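Side-chain contacts in response regulator (PDB 2PLN), which probably acts as a two-component response regulator that controls transcription by binding DNA, this chain being its N-terminal receiver domain: residues 28-31 / 32-36; 121-124 / 125-129. All coordinates share one frame; numbering follows the deposited sequence.

Contact 1. Residues 28-31 / 32-36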
loop_
_atom_site.group_PDB
_atom_site.type_symbol
_atom_site.label_atom_id
_atom_site.label_comp_id
_atom_site.label_asym_id
_atom_site.label_seq_id
_atom_site.Cartn_x
_atom_site.Cartn_y
_atom_site.Cartn_z
ATOM N N SER A 28 -20.701 4.258 11.397
ATOM C CA SER A 28 -21.510 4.649 10.224
ATOM C C SER A 28 -21.187 6.046 9.702
ATOM O O SER A 28 -21.298 6.314 8.501
ATOM C CB SER A 28 -23.011 4.522 10.503
ATOM O OG SER A 28 -23.426 5.545 11.388
ATOM N N VAL A 29 -20.814 6.934 10.616
ATOM C CA VAL A 29 -20.411 8.296 10.270
ATOM C C VAL A 29 -19.132 8.270 9.425
ATOM O O VAL A 29 -19.062 8.892 8.359
ATOM C CB VAL A 29 -20.260 9.161 11.545
ATOM C CG1 VAL A 29 -19.679 10.517 11.222
ATOM C CG2 VAL A 29 -21.626 9.311 12.207
ATOM N N LEU A 30 -18.138 7.520 9.898
ATOM C CA LEU A 30 -16.899 7.377 9.142
ATOM C C LEU A 30 -17.172 6.695 7.793
ATOM O O LEU A 30 -16.680 7.156 6.761
ATOM C CB LEU A 30 -15.882 6.582 9.946
ATOM C CG LEU A 30 -14.549 6.328 9.263
ATOM C CD1 LEU A 30 -13.957 7.605 8.723
ATOM C CD2 LEU A 30 -13.620 5.643 10.217
ATOM N N GLY A 31 -17.975 5.632 7.803
ATOM C CA GLY A 31 -18.260 4.906 6.537
ATOM C C GLY A 31 -18.913 5.849 5.526
ATOM O O GLY A 31 -18.587 5.845 4.342
ATOM N N GLY A 32 -19.859 6.670 5.991
ATOM C CA GLY A 32 -20.451 7.704 5.134
ATOM C C GLY A 32 -19.470 8.697 4.529
ATOM O O GLY A 32 -19.559 9.039 3.348
ATOM N N GLU A 33 -18.539 9.174 5.343
ATOM C CA GLU A 33 -17.507 10.079 4.889
ATOM C C GLU A 33 -16.630 9.448 3.816
ATOM O O GLU A 33 -16.298 10.103 2.836
ATOM C CB GLU A 33 -16.648 10.515 6.069
ATOM C CG GLU A 33 -17.299 11.590 6.935
ATOM C CD GLU A 33 -16.677 11.681 8.326
ATOM O OE1 GLU A 33 -15.865 10.809 8.695
ATOM O OE2 GLU A 33 -17.018 12.616 9.086
ATOM N N ILE A 34 -16.327 8.157 3.965
ATOM C CA ILE A 34 -15.489 7.482 2.943
ATOM C C ILE A 34 -16.280 7.292 1.644
ATOM O O ILE A 34 -15.775 7.578 0.567
ATOM C CB ILE A 34 -14.945 6.127 3.460
ATOM C CG1 ILE A 34 -14.145 6.316 4.767
ATOM C CG2 ILE A 34 -14.099 5.439 2.371
ATOM C CD1 ILE A 34 -13.913 5.013 5.477
ATOM N N GLU A 35 -17.524 6.806 1.753
ATOM C CA GLU A 35 -18.405 6.702 0.573
ATOM C C GLU A 35 -18.509 8.029 -0.211
ATOM O O GLU A 35 -18.341 8.048 -1.447
ATOM C CB GLU A 35 -19.789 6.232 0.976
ATOM C CG GLU A 35 -20.730 6.178 -0.212
ATOM C CD GLU A 35 -22.072 5.587 0.144
ATOM O OE1 GLU A 35 -22.983 5.633 -0.709
ATOM O OE2 GLU A 35 -22.211 5.072 1.259
ATOM N N LYS A 36 -18.785 9.126 0.494
ATOM C CA LYS A 36 -18.845 10.456 -0.150
ATOM C C LYS A 36 -17.517 10.815 -0.838
ATOM O O LYS A 36 -17.508 11.326 -1.958
ATOM C CB LYS A 36 -19.243 11.534 0.886
ATOM C CG LYS A 36 -19.432 12.960 0.343
ATOM C CD LYS A 36 -20.066 13.892 1.424
ATOM C CE LYS A 36 -19.413 15.277 1.485
ATOM N NZ LYS A 36 -19.950 16.128 2.619
#

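Contact 2. Residues 121-124 / 125-129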
loop_
_atom_site.group_PDB
_atom_site.type_symbol
_atom_site.label_atom_id
_atom_site.label_comp_id
_atom_site.label_asym_id
_atom_site.label_seq_id
_atom_site.Cartn_x
_atom_site.Cartn_y
_atom_site.Cartn_z
ATOM N N LYS A 121 -9.242 12.321 1.675
ATOM C CA LYS A 121 -8.613 12.492 0.366
ATOM C C LYS A 121 -7.386 11.562 0.161
ATOM O O LYS A 121 -7.213 11.002 -0.908
ATOM C CB LYS A 121 -8.214 13.970 0.108
ATOM C CG LYS A 121 -9.367 14.847 -0.424
ATOM C CD LYS A 121 -8.870 16.264 -0.775
ATOM C CE LYS A 121 -10.055 17.240 -0.773
ATOM N NZ LYS A 121 -9.620 18.649 -1.062
ATOM N N ALA A 122 -6.559 11.431 1.188
ATOM C CA ALA A 122 -5.400 10.528 1.158
ATOM C C ALA A 122 -5.860 9.059 1.087
ATOM O O ALA A 122 -5.253 8.254 0.372
ATOM C CB ALA A 122 -4.528 10.751 2.386
ATOM N N LEU A 123 -6.882 8.697 1.863
ATOM C CA LEU A 123 -7.426 7.336 1.798
ATOM C C LEU A 123 -7.982 7.027 0.393
ATOM O O LEU A 123 -7.721 5.965 -0.174
ATOM C CB LEU A 123 -8.515 7.149 2.863
ATOM C CG LEU A 123 -9.284 5.827 2.786
ATOM C CD1 LEU A 123 -8.305 4.606 2.817
ATOM C CD2 LEU A 123 -10.283 5.812 3.948
ATOM N N VAL A 124 -8.731 7.975 -0.169
ATOM C CA VAL A 124 -9.268 7.830 -1.520
ATOM C C VAL A 124 -8.187 7.705 -2.597
ATOM O O VAL A 124 -8.307 6.883 -3.525
ATOM C CB VAL A 124 -10.307 8.952 -1.833
ATOM C CG1 VAL A 124 -10.669 8.972 -3.296
ATOM C CG2 VAL A 124 -11.551 8.788 -0.901
ATOM N N ALA A 125 -7.139 8.518 -2.487
ATOM C CA ALA A 125 -6.008 8.438 -3.396
ATOM C C ALA A 125 -5.349 7.032 -3.337
ATOM O O ALA A 125 -4.948 6.467 -4.361
ATOM C CB ALA A 125 -4.989 9.529 -3.053
ATOM N N ARG A 126 -5.246 6.481 -2.137
ATOM C CA ARG A 126 -4.667 5.132 -1.951
ATOM C C ARG A 126 -5.578 4.084 -2.618
ATOM O O ARG A 126 -5.094 3.203 -3.306
ATOM C CB ARG A 126 -4.531 4.814 -0.465
ATOM C CG ARG A 126 -4.018 3.372 -0.100
ATOM C CD ARG A 126 -3.758 3.206 1.382
ATOM N NE ARG A 126 -2.719 4.138 1.826
ATOM C CZ ARG A 126 -1.405 3.870 1.830
ATOM N NH1 ARG A 126 -0.974 2.655 1.469
ATOM N NH2 ARG A 126 -0.522 4.823 2.203
ATOM N N ILE A 127 -6.890 4.189 -2.376
ATOM C CA ILE A 127 -7.854 3.251 -2.978
ATOM C C ILE A 127 -7.790 3.342 -4.487
ATOM O O ILE A 127 -7.739 2.314 -5.162
ATOM C CB ILE A 127 -9.275 3.496 -2.438
ATOM C CG1 ILE A 127 -9.303 3.144 -0.956
ATOM C CG2 ILE A 127 -10.323 2.656 -3.198
ATOM C CD1 ILE A 127 -10.592 3.567 -0.231
ATOM N N GLU A 128 -7.766 4.573 -5.003
ATOM C CA GLU A 128 -7.547 4.805 -6.428
ATOM C C GLU A 128 -6.330 4.069 -6.968
ATOM O O GLU A 128 -6.419 3.393 -7.994
ATOM C CB GLU A 128 -7.321 6.285 -6.696
ATOM C CG GLU A 128 -8.556 7.045 -7.032
ATOM C CD GLU A 128 -8.191 8.437 -7.499
ATOM O OE1 GLU A 128 -8.851 8.909 -8.405
ATOM O OE2 GLU A 128 -7.213 9.031 -6.986
ATOM N N ALA A 129 -5.196 4.223 -6.273
ATOM C CA ALA A 129 -3.942 3.574 -6.666
ATOM C C ALA A 129 -4.056 2.048 -6.623
ATOM O O ALA A 129 -3.513 1.356 -7.472
ATOM C CB ALA A 129 -2.774 4.035 -5.771
HETATM O O HOH W 1 -3.877 6.542 2.751
#

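Contact 1. Residues 28-31 / 32-36
Leu30 and Ile34 meet one turn apart in a local i to i+4 contact within the first two turns of helix 28-40, which connects strands 20-24 and 44-48 of the CheY-like receiver domain in a beta-alpha-beta unit. CG of Leu30 lies 4.1 Å from CD1 of Ile34, the two side chains meeting at a slant. With CG1 of Ile34 set opposite the carbonyl carbon (chi1 -57°), that branch runs back along the helix and passes 3.3 Å from O of Leu30. The same carbonyl oxygen accepts the backbone N of Ile34 at 3.0 Å. At the exposed flank, Glu33 reaches back in an extended chain. Its side chain crosses that of Leu30 at about a right angle, OE1 3.7 Å from CD1 of Leu30, and runs alongside Val29, OE2 4.0 Å from CG1 of Val29. Gly31 and Gly32 pass through the helix with ordinary helical backbones, and N of Glu35 bonds to O of Gly31 at 3.0 Å, with a nearly straight N-H...O angle of 176°. Beyond the segments, Ile34 rests on Tyr117, Ile120 and Leu123, Glu33 also touches Ile120, and Glu35 turns to Ala45 and Val47. The chemistry divides: Leu30 and Ile34 form an apolar strip, Ile34 buried against helix 120-130 and Leu30 nearer the surface beside Tyr117, while between the two segments the Glu33 carboxylate meets carbon neighbours and forms no salt bridge.

Contact 2. Residues 121-124 / 125-129
Leu123 and Ile127 lean against each other on the inward side of helix 120-130, the last helix of the receiver domain, the two side chains crossing at a slant. CD1 of Leu123 meets CD1 of Ile127 at 3.9 Å, methyl to methyl. Leu123 swings CG away from its own backbone N (chi1 173°), toward the following turn, while Ile127 sends CG1 back to within 3.3 Å of O of Leu123. The Ile127 branch thus lies by a carbonyl that also accepts N of Ile127 at 2.9 Å. The pair faces the sheet and helix 28-40, with Met67 against Leu123 and Leu65 and Leu38 against Ile127. Arg126 departs on another side of the helix. Its chain bends at chi3 (-61°), and a water lies in the guanidinium plane at the edge, accepting from NE at 2.8 Å. That water gives a weak bond to O of Ala122 at 3.2 Å, an oxygen already bonded to N of Arg126 at 3.1 Å, so it loosely bridges NE to the preceding turn. NH1 makes salt bridges to Asp111 of its own chain and Asp111 of the second subunit; NH2 pairs with Glu101 and the Tyr112 carbonyl of that subunit. One turn thus supplies core packing and a buried Arg126 cation probably balanced by carboxylates of both subunits, consistent with the helix 98-106, strand 111-114, helix 120-130 dimer face of OmpR/PhoB-type receiver domains.

Contact 1 (28-31 / 32-36) and contact 2 (121-124 / 125-129) lie on the first and last helices of the domain, with their centres about 14 Å apart. They touch directly where CG1 of Ile34 packs 4.0 Å from CD2 of Leu123, so Ile34 and Leu123 share one apolar seam, with Tyr117 against Leu30, Ile34 and Leu123. The contacts differ on their outer faces: no other chain of the assembly touches contact 1, whereas contact 2 carries Arg126 into the second subunit. Asp64, in neither contact, is predicted to be phosphorylated, but it precedes strand 65-68, away from the usual phosphoacceptor place at a strand's C-terminal end, so that assignment is uncertain.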